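Local coordinates for MutT/nudix family protein (Streptococcus pneumoniae, PDB 4HFQ) that hydrolyses UDP-linked precursors of peptidoglycan biosynthesis as a Nudix-family UDP-X diphosphatase, at residues D71-I76 and Y143-F148; V124-A129 and W191-G196. All coordinates share one frame; numbering follows the deposited sequence. Where two conformers were deposited one is given.

Overall arrangement
After three helices the chain runs into strand 69-78, which carries the first half of contact 1. It then runs through two more strands and helix 106-118 to strand 120-132, where contact 2 begins. Strand 143-153 follows, and its pairing with 71-76 closes a loop of 66 residues. Helix 184-194 later returns to 124-129, closing 61 residues. The segments alternate along the chain, so the two closures cross instead of nesting. Strand 143-153 links them, pairing parallel with 69-78 and antiparallel with 120-132; Val147 lies opposite Leu128 and Ala129. Trp75 of contact 1 also packs on Leu128 and Tyr194 of contact 2, and the two centres are about 11 Å apart.

Contact 1. Residues D71-I76 and Y143-F148; sequences DVRAWI and YTKFVF. With TRS (2-amino-2-hydroxymethyl-propane-1,3-diol), chain E; SO4 (sulfate ion), chain F.
Asp71 swings CG anti to its own nitrogen (chi1 -180°), and Lys145 does likewise before bending at chi3 and chi4, which returns NZ to the carboxylate. The two side chains run side by side, and Lys145 NZ meets Asp71 OD2 at 2.7 Å from above the carboxylate plane. Arg73 grips the same carboxylate side-on: Arg73 NE takes the syn lone pair of Asp71 OD2 at 2.9 Å, nearly straight at 171°, while NH2 bonds to OD1. These bonds fix the carboxylate's rotation, and its charge probably offsets the closeness of the two cations. Lys145 NZ also donates to O3 of a Tris molecule (2.7 Å), whose nitrogen stands over one face of the Tyr143 ring. Arg73 NH1 holds a sulfate through its O4 at 2.9 Å. On the other face of the sheet, Val72 CG1 lies 4.1 Å from Phe148 CE2, at that ring's edge, with helix 106-118 packed beyond. Five backbone hydrogen bonds set the register, and the strand directions differ by 22°. This is a parallel strand pair in the mixed sheet of the Nudix fold, whose salt-bridge network meets Tris and sulfate, both probably from the crystallisation liquor.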
ATOM      1  N   ASP A  71      -3.364   1.757  -6.884  1.00  8.61           N
ATOM      2  CA  ASP A  71      -3.709   2.726  -7.931  1.00  8.36           C
ATOM      3  C   ASP A  71      -2.696   2.531  -9.043  1.00  8.11           C
ATOM      4  O   ASP A  71      -1.497   2.307  -8.793  1.00  7.82           O
ATOM      5  CB  ASP A  71      -3.651   4.162  -7.385  1.00  8.55           C
ATOM      6  CG  ASP A  71      -3.999   5.205  -8.418  1.00  9.02           C
ATOM      7  OD1 ASP A  71      -5.189   5.479  -8.608  1.00  9.60           O
ATOM      8  OD2 ASP A  71      -3.074   5.777  -9.038  1.00  9.17           O
ATOM      9  N   VAL A  72      -3.187   2.554 -10.277  1.00  7.71           N
ATOM     10  CA  VAL A  72      -2.307   2.417 -11.462  1.00  7.95           C
ATOM     11  C   VAL A  72      -2.415   3.640 -12.347  1.00  7.47           C
ATOM     12  O   VAL A  72      -3.495   4.223 -12.481  1.00  7.87           O
ATOM     13  CB  VAL A  72      -2.579   1.116 -12.279  1.00  7.99           C
ATOM     14  CG1 VAL A  72      -2.268  -0.110 -11.433  1.00  8.44           C
ATOM     15  CG2 VAL A  72      -4.008   1.058 -12.833  1.00  8.55           C
ATOM     16  N   ARG A  73      -1.287   4.033 -12.935  1.00  7.76           N
ATOM     17  CA  ARG A  73      -1.227   5.206 -13.803  1.00  8.13           C
ATOM     18  C   ARG A  73      -0.349   4.897 -14.994  1.00  7.95           C
ATOM     19  O   ARG A  73       0.588   4.092 -14.902  1.00  8.33           O
ATOM     20  CB  ARG A  73      -0.660   6.436 -13.091  1.00  8.14           C
ATOM     21  CG  ARG A  73      -1.481   6.928 -11.907  1.00  8.36           C
ATOM     22  CD  ARG A  73      -2.789   7.541 -12.368  1.00  8.78           C
ATOM     23  NE  ARG A  73      -3.817   7.400 -11.331  1.00  9.29           N
ATOM     24  CZ  ARG A  73      -5.058   7.855 -11.437  1.00  9.77           C
ATOM     25  NH1 ARG A  73      -5.438   8.553 -12.506  1.00 10.22           N
ATOM     26  NH2 ARG A  73      -5.926   7.643 -10.464  1.00 10.86           N
ATOM     27  N   ALA A  74      -0.659   5.562 -16.114  1.00  8.28           N
ATOM     28  CA  ALA A  74       0.085   5.412 -17.362  1.00  8.45           C
ATOM     29  C   ALA A  74       0.852   6.688 -17.695  1.00  8.53           C
ATOM     30  O   ALA A  74       0.287   7.775 -17.704  1.00  9.16           O
ATOM     31  CB  ALA A  74      -0.868   5.086 -18.501  1.00  9.07           C
ATOM     32  N   TRP A  75       2.127   6.498 -18.007  1.00  8.57           N
ATOM     33  CA  TRP A  75       3.021   7.551 -18.473  1.00  9.14           C
ATOM     34  C   TRP A  75       3.284   7.324 -19.943  1.00  9.39           C
ATOM     35  O   TRP A  75       3.983   6.395 -20.320  1.00  9.89           O
ATOM     36  CB  TRP A  75       4.297   7.492 -17.664  1.00  9.26           C
ATOM     37  CG  TRP A  75       5.344   8.484 -18.063  1.00  9.70           C
ATOM     38  CD1 TRP A  75       6.395   8.314 -18.961  1.00 10.04           C
ATOM     39  CD2 TRP A  75       5.480   9.843 -17.539  1.00  9.82           C
ATOM     40  NE1 TRP A  75       7.166   9.455 -19.002  1.00 10.48           N
ATOM     41  CE2 TRP A  75       6.664  10.411 -18.180  1.00 10.22           C
ATOM     42  CE3 TRP A  75       4.760  10.617 -16.624  1.00 10.04           C
ATOM     43  CZ2 TRP A  75       7.085  11.705 -17.916  1.00 10.92           C
ATOM     44  CZ3 TRP A  75       5.204  11.915 -16.369  1.00 10.16           C
ATOM     45  CH2 TRP A  75       6.354  12.434 -16.992  1.00 11.09           C
ATOM     46  N   ILE A  76       2.639   8.158 -20.762  1.00 10.14           N
ATOM     47  CA  ILE A  76       2.666   8.038 -22.229  1.00 11.35           C
ATOM     48  C   ILE A  76       3.273   9.321 -22.779  1.00 11.96           C
ATOM     49  O   ILE A  76       2.721  10.395 -22.594  1.00 12.11           O
ATOM     50  CB  ILE A  76       1.221   7.872 -22.746  1.00 11.53           C
ATOM     51  CG1 ILE A  76       0.569   6.611 -22.137  1.00 12.07           C
ATOM     52  CG2 ILE A  76       1.192   7.840 -24.275  1.00 12.39           C
ATOM     53  CD1 ILE A  76      -0.937   6.674 -22.042  1.00 13.42           C
ATOM     54  N   TYR A 143      -2.594   4.579  -0.816  1.00  7.86           N
ATOM     55  CA  TYR A 143      -2.385   3.810  -2.033  1.00  8.04           C
ATOM     56  C   TYR A 143      -0.914   3.607  -2.323  1.00  7.86           C
ATOM     57  O   TYR A 143      -0.076   4.463  -2.034  1.00  7.74           O
ATOM     58  CB  TYR A 143      -2.992   4.519  -3.254  1.00  8.19           C
ATOM     59  CG  TYR A 143      -4.498   4.570  -3.259  1.00  8.24           C
ATOM     60  CD1 TYR A 143      -5.188   5.551  -2.554  1.00  8.29           C
ATOM     61  CD2 TYR A 143      -5.242   3.653  -3.997  1.00  8.42           C
ATOM     62  CE1 TYR A 143      -6.581   5.590  -2.558  1.00  8.80           C
ATOM     63  CE2 TYR A 143      -6.632   3.691  -4.017  1.00  9.27           C
ATOM     64  CZ  TYR A 143      -7.292   4.668  -3.296  1.00  9.01           C
ATOM     65  OH  TYR A 143      -8.680   4.679  -3.315  1.00 10.73           O
ATOM     66  N   THR A 144      -0.611   2.442  -2.897  1.00  7.96           N
ATOM     67  CA  THR A 144       0.620   2.249  -3.680  1.00  7.83           C
ATOM     68  C   THR A 144       0.279   2.602  -5.125  1.00  7.69           C
ATOM     69  O   THR A 144      -0.512   1.915  -5.780  1.00  8.05           O
ATOM     70  CB  THR A 144       1.139   0.795  -3.610  1.00  8.16           C
ATOM     71  OG1 THR A 144       0.133  -0.092  -4.105  1.00  9.27           O
ATOM     72  CG2 THR A 144       1.471   0.402  -2.159  1.00  8.79           C
ATOM     73  N   LYS A 145       0.889   3.683  -5.600  1.00  7.69           N
ATOM     74  CA  LYS A 145       0.570   4.227  -6.908  1.00  7.71           C
ATOM     75  C   LYS A 145       1.653   3.799  -7.901  1.00  7.81           C
ATOM     76  O   LYS A 145       2.780   4.309  -7.881  1.00  7.81           O
ATOM     77  CB  LYS A 145       0.438   5.747  -6.782  1.00  8.01           C
ATOM     78  CG  LYS A 145       0.190   6.478  -8.113  1.00  7.97           C
ATOM     79  CD  LYS A 145       0.053   7.991  -7.871  1.00  8.50           C
ATOM     80  CE  LYS A 145      -1.213   8.380  -7.120  1.00  8.47           C
ATOM     81  NZ  LYS A 145      -2.465   8.209  -7.917  1.00  8.18           N
ATOM     82  N   PHE A 146       1.310   2.805  -8.714  1.00  7.84           N
ATOM     83  CA  PHE A 146       2.215   2.287  -9.760  1.00  8.51           C
ATOM     84  C   PHE A 146       2.096   3.217 -10.957  1.00  8.63           C
ATOM     85  O   PHE A 146       0.986   3.493 -11.414  1.00  9.23           O
ATOM     86  CB  PHE A 146       1.748   0.909 -10.228  1.00  9.55           C
ATOM     87  CG  PHE A 146       1.884  -0.187  -9.214  1.00 10.69           C
ATOM     88  CD1 PHE A 146       0.903  -0.391  -8.262  1.00 11.69           C
ATOM     89  CD2 PHE A 146       2.984  -1.045  -9.239  1.00 11.71           C
ATOM     90  CE1 PHE A 146       1.001  -1.423  -7.337  1.00 13.16           C
ATOM     91  CE2 PHE A 146       3.098  -2.075  -8.311  1.00 13.10           C
ATOM     92  CZ  PHE A 146       2.122  -2.247  -7.345  1.00 13.36           C
ATOM     93  N   VAL A 147       3.225   3.679 -11.475  1.00  8.00           N
ATOM     94  CA  VAL A 147       3.214   4.455 -12.716  1.00  7.92           C
ATOM     95  C   VAL A 147       4.022   3.695 -13.755  1.00  7.81           C
ATOM     96  O   VAL A 147       5.241   3.530 -13.606  1.00  7.92           O
ATOM     97  CB  VAL A 147       3.781   5.870 -12.535  1.00  7.75           C
ATOM     98  CG1 VAL A 147       3.592   6.638 -13.831  1.00  8.51           C
ATOM     99  CG2 VAL A 147       3.092   6.583 -11.370  1.00  7.97           C
ATOM    100  N   PHE A 148       3.319   3.208 -14.780  1.00  8.08           N
ATOM    101  CA  PHE A 148       3.906   2.415 -15.844  1.00  8.66           C
ATOM    102  C   PHE A 148       4.188   3.278 -17.058  1.00  8.80           C
ATOM    103  O   PHE A 148       3.325   4.036 -17.502  1.00  9.13           O
ATOM    104  CB  PHE A 148       2.939   1.312 -16.277  1.00  8.97           C
ATOM    105  CG  PHE A 148       2.670   0.277 -15.214  1.00  8.74           C
ATOM    106  CD1 PHE A 148       3.538  -0.794 -15.038  1.00  8.81           C
ATOM    107  CD2 PHE A 148       1.535   0.366 -14.417  1.00  8.81           C
ATOM    108  CE1 PHE A 148       3.280  -1.769 -14.071  1.00  9.19           C
ATOM    109  CE2 PHE A 148       1.264  -0.609 -13.460  1.00  8.83           C
ATOM    110  CZ  PHE A 148       2.139  -1.665 -13.290  1.00  9.51           C
TER
HETATM  111  C   TRS E 303      -6.687   8.167  -6.087  0.50 10.88           C
HETATM  112  C1  TRS E 303      -7.720   7.419  -6.913  0.50 11.04           C
HETATM  113  C2  TRS E 303      -7.253   9.265  -5.212  0.50 10.32           C
HETATM  114  C3  TRS E 303      -5.762   8.801  -7.062  0.50 10.61           C
HETATM  115  N   TRS E 303      -5.634   7.412  -5.374  0.50 10.67           N
HETATM  116  O1  TRS E 303      -7.377   6.069  -7.190  0.50 10.87           O
HETATM  117  O2  TRS E 303      -8.172   8.645  -4.287  0.50 14.95           O
HETATM  118  O3  TRS E 303      -4.596   8.552  -6.299  0.50  7.87           O
HETATM  119  S   SO4 F 304      -8.804   9.362 -14.248  1.00 53.25           S
HETATM  120  O1  SO4 F 304      -9.943  10.301 -14.418  1.00 50.41           O
HETATM  121  O2  SO4 F 304      -9.347   8.012 -13.970  1.00 51.07           O
HETATM  122  O3  SO4 F 304      -7.982   9.331 -15.474  1.00 49.28           O
HETATM  123  O4  SO4 F 304      -7.945   9.794 -13.124  1.00 45.75           O

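Contact 2. Residues V124-A129 and W191-G196; sequences VERLLA and WQVYQG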
ATOM      1  N   VAL A 124       2.694  -1.952 -22.188  1.00 13.34           N
ATOM      2  CA  VAL A 124       3.477  -1.566 -21.003  1.00 12.81           C
ATOM      3  C   VAL A 124       4.941  -1.809 -21.308  1.00 12.90           C
ATOM      4  O   VAL A 124       5.343  -2.931 -21.619  1.00 13.31           O
ATOM      5  CB  VAL A 124       3.072  -2.354 -19.736  1.00 12.78           C
ATOM      6  CG1 VAL A 124       4.029  -2.045 -18.582  1.00 13.00           C
ATOM      7  CG2 VAL A 124       1.623  -2.051 -19.381  1.00 12.69           C
ATOM      8  N   GLU A 125       5.734  -0.748 -21.197  1.00 12.76           N
ATOM      9  CA  GLU A 125       7.167  -0.822 -21.448  1.00 13.64           C
ATOM     10  C   GLU A 125       8.000  -1.054 -20.186  1.00 13.38           C
ATOM     11  O   GLU A 125       8.966  -1.808 -20.221  1.00 14.50           O
ATOM     12  CB  GLU A 125       7.641   0.436 -22.187  1.00 15.17           C
ATOM     13  CG  GLU A 125       6.943   0.626 -23.532  1.00 17.25           C
ATOM     14  CD  GLU A 125       7.313   1.925 -24.238  1.00 19.89           C
ATOM     15  OE1 GLU A 125       7.162   3.013 -23.638  1.00 21.83           O
ATOM     16  OE2 GLU A 125       7.717   1.862 -25.431  1.00 21.95           O
ATOM     17  N   ARG A 126       7.643  -0.397 -19.080  1.00 12.66           N
ATOM     18  CA  ARG A 126       8.384  -0.572 -17.823  1.00 12.31           C
ATOM     19  C   ARG A 126       7.597   0.053 -16.690  1.00 11.17           C
ATOM     20  O   ARG A 126       6.660   0.816 -16.917  1.00 11.37           O
ATOM     21  CB  ARG A 126       9.794   0.046 -17.907  1.00 13.85           C
ATOM     22  CG  ARG A 126       9.788   1.557 -18.086  1.00 15.34           C
ATOM     23  CD  ARG A 126      11.192   2.148 -18.202  1.00 17.63           C
ATOM     24  NE  ARG A 126      11.890   2.151 -16.916  1.00 19.64           N
ATOM     25  CZ  ARG A 126      12.764   3.084 -16.531  1.00 20.16           C
ATOM     26  NH1 ARG A 126      13.030   4.125 -17.313  1.00 20.78           N
ATOM     27  NH2 ARG A 126      13.348   2.981 -15.350  1.00 21.08           N
ATOM     28  N   LEU A 127       7.985  -0.281 -15.468  1.00  9.97           N
ATOM     29  CA  LEU A 127       7.464   0.394 -14.288  1.00  9.62           C
ATOM     30  C   LEU A 127       8.421   1.538 -13.956  1.00  9.08           C
ATOM     31  O   LEU A 127       9.625   1.300 -13.765  1.00 10.13           O
ATOM     32  CB  LEU A 127       7.357  -0.588 -13.119  1.00  9.61           C
ATOM     33  CG  LEU A 127       6.903  -0.044 -11.759  1.00  9.55           C
ATOM     34  CD1 LEU A 127       5.496   0.517 -11.851  1.00 10.12           C
ATOM     35  CD2 LEU A 127       6.969  -1.172 -10.739  1.00 10.26           C
ATOM     36  N   LEU A 128       7.914   2.774 -13.908  1.00  8.61           N
ATOM     37  CA  LEU A 128       8.761   3.938 -13.619  1.00  8.77           C
ATOM     38  C   LEU A 128       8.848   4.248 -12.129  1.00  8.45           C
ATOM     39  O   LEU A 128       9.881   4.725 -11.649  1.00  8.73           O
ATOM     40  CB  LEU A 128       8.283   5.180 -14.372  1.00  9.50           C
ATOM     41  CG  LEU A 128       8.274   5.059 -15.899  1.00 10.15           C
ATOM     42  CD1 LEU A 128       7.489   6.225 -16.457  1.00 10.37           C
ATOM     43  CD2 LEU A 128       9.676   5.052 -16.486  1.00 11.17           C
ATOM     44  N   ALA A 129       7.751   4.033 -11.394  1.00  7.97           N
ATOM     45  CA  ALA A 129       7.698   4.436  -9.993  1.00  7.93           C
ATOM     46  C   ALA A 129       6.649   3.660  -9.274  1.00  7.48           C
ATOM     47  O   ALA A 129       5.617   3.291  -9.860  1.00  7.65           O
ATOM     48  CB  ALA A 129       7.367   5.919  -9.867  1.00  8.39           C
ATOM     49  N   TRP A 191       9.588  12.176 -15.271  1.00 10.69           N
ATOM     50  CA  TRP A 191      10.325  12.590 -16.448  1.00 11.19           C
ATOM     51  C   TRP A 191      11.789  12.242 -16.344  1.00 11.13           C
ATOM     52  O   TRP A 191      12.386  11.741 -17.303  1.00 11.33           O
ATOM     53  CB  TRP A 191      10.114  14.086 -16.656  1.00 12.77           C
ATOM     54  CG  TRP A 191      10.833  14.671 -17.839  1.00 14.42           C
ATOM     55  CD1 TRP A 191      12.044  15.345 -17.834  1.00 15.86           C
ATOM     56  CD2 TRP A 191      10.384  14.681 -19.222  1.00 16.64           C
ATOM     57  NE1 TRP A 191      12.382  15.742 -19.106  1.00 16.30           N
ATOM     58  CE2 TRP A 191      11.418  15.385 -19.984  1.00 17.48           C
ATOM     59  CE3 TRP A 191       9.263  14.200 -19.888  1.00 18.62           C
ATOM     60  CZ2 TRP A 191      11.314  15.582 -21.351  1.00 18.64           C
ATOM     61  CZ3 TRP A 191       9.169  14.404 -21.266  1.00 19.77           C
ATOM     62  CH2 TRP A 191      10.175  15.078 -21.981  1.00 20.65           C
ATOM     63  N   GLN A 192      12.373  12.456 -15.163  1.00 10.88           N
ATOM     64  CA  GLN A 192      13.767  12.103 -14.945  1.00 11.49           C
ATOM     65  C   GLN A 192      14.012  10.592 -15.043  1.00 11.35           C
ATOM     66  O   GLN A 192      15.010  10.152 -15.620  1.00 11.13           O
ATOM     67  CB  GLN A 192      14.268  12.668 -13.608  1.00 11.97           C
ATOM     68  CG  GLN A 192      14.268  14.200 -13.540  1.00 12.54           C
ATOM     69  CD  GLN A 192      15.091  14.849 -14.643  1.00 13.03           C
ATOM     70  OE1 GLN A 192      14.651  15.832 -15.272  1.00 14.39           O
ATOM     71  NE2 GLN A 192      16.252  14.296 -14.908  1.00 12.66           N
ATOM     72  N   VAL A 193      13.102   9.780 -14.488  1.00 11.08           N
ATOM     73  CA  VAL A 193      13.227   8.317 -14.618  1.00 11.38           C
ATOM     74  C   VAL A 193      13.071   7.892 -16.089  1.00 11.38           C
ATOM     75  O   VAL A 193      13.863   7.116 -16.623  1.00 11.48           O
ATOM     76  CB  VAL A 193      12.171   7.569 -13.768  1.00 11.19           C
ATOM     77  CG1 VAL A 193      12.331   6.060 -13.933  1.00 11.68           C
ATOM     78  CG2 VAL A 193      12.278   7.929 -12.297  1.00 11.81           C
ATOM     79  N   TYR A 194      12.052   8.450 -16.733  1.00 11.75           N
ATOM     80  CA  TYR A 194      11.747   8.130 -18.127  1.00 12.47           C
ATOM     81  C   TYR A 194      12.944   8.406 -19.050  1.00 13.10           C
ATOM     82  O   TYR A 194      13.229   7.617 -19.948  1.00 13.07           O
ATOM     83  CB  TYR A 194      10.514   8.918 -18.579  1.00 13.11           C
ATOM     84  CG  TYR A 194      10.279   8.865 -20.069  1.00 14.14           C
ATOM     85  CD1 TYR A 194       9.760   7.720 -20.661  1.00 14.63           C
ATOM     86  CD2 TYR A 194      10.598   9.948 -20.885  1.00 15.30           C
ATOM     87  CE1 TYR A 194       9.567   7.650 -22.034  1.00 15.95           C
ATOM     88  CE2 TYR A 194      10.386   9.895 -22.257  1.00 16.08           C
ATOM     89  CZ  TYR A 194       9.881   8.742 -22.814  1.00 16.39           C
ATOM     90  OH  TYR A 194       9.671   8.661 -24.183  1.00 18.41           O
ATOM     91  N   GLN A 195      13.621   9.533 -18.810  0.50 13.20           N
ATOM     92  CA  GLN A 195      14.771   9.945 -19.618  0.50 14.23           C
ATOM     93  C   GLN A 195      16.071   9.247 -19.194  0.50 14.49           C
ATOM     94  O   GLN A 195      17.137   9.557 -19.737  0.50 14.86           O
ATOM     95  CB  GLN A 195      14.960  11.468 -19.549  0.50 14.88           C
ATOM     96  CG  GLN A 195      13.769  12.304 -20.010  0.50 15.61           C
ATOM     97  CD  GLN A 195      13.515  12.201 -21.502  0.50 16.06           C
ATOM     98  OE1 GLN A 195      14.292  11.600 -22.226  0.50 17.04           O
ATOM     99  NE2 GLN A 195      12.416  12.784 -21.964  0.50 16.62           N
ATOM    100  N   GLY A 196      15.992   8.328 -18.230  1.00 14.46           N
ATOM    101  CA  GLY A 196      17.147   7.536 -17.797  1.00 14.55           C
ATOM    102  C   GLY A 196      18.165   8.320 -16.986  1.00 15.01           C
ATOM    103  O   GLY A 196      19.315   7.888 -16.858  1.00 17.01           O
TER
HETATM  104  O   HOH W   1      15.526   4.756 -15.383  1.00 18.72           O
HETATM  105  O   HOH W   2      12.348   4.963 -19.879  1.00 22.23           O
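Arg126 reaches across to the end of helix 184-194, where its NH1 donates to Val193 O at 3.2 Å. The bond is bent, 141° at the hydrogen, and the donor stands above the carbonyl plane, 55° out of it. Two waters reinforce this link. One accepts from Arg126 NH2 and donates to Val193 O; the other accepts from Arg126 NH1 at 2.8 Å and donates to Tyr194 O, so two successive carbonyls of the last turn are tied to one guanidinium. Beside these polar links, Val193 CG1 touches both Arg126 and Leu128, 3.5 Å from Arg126 NH2 and 3.8 Å from Leu128 CD2. The Leu128 and Val193 side chains run antiparallel alongside one another, and Leu128 CD2 also lies over one face of the guanidinium while coming within 4.1 Å of Tyr194 CA.

The next shell sets these groups in place. With CG between the backbone nitrogen and carbonyl carbon (chi1 64°) and a bend at chi3, Arg126 carries its guanidinium over Leu128 CD2 to Val193 O. On the helix side, Gly196 N bonds to Val193 O at 2.9 Å from the opposite face of the carbonyl to Arg126 NH1; this is one of the two bonds back into the last turn that, with the positive phi of Gly196, make a Schellman motif. On the strand side, a classic beta bulge sets Glu125 and Arg126 against Gly149. Trp75 of strand 69-78 packs against Trp191, so the end of helix 184-194 rests on strands 120-132 and 69-78, with strand 143-153 on one edge of 120-132 and Tyr201 of strand 201-202 joined to Leu128 by a backbone hydrogen bond.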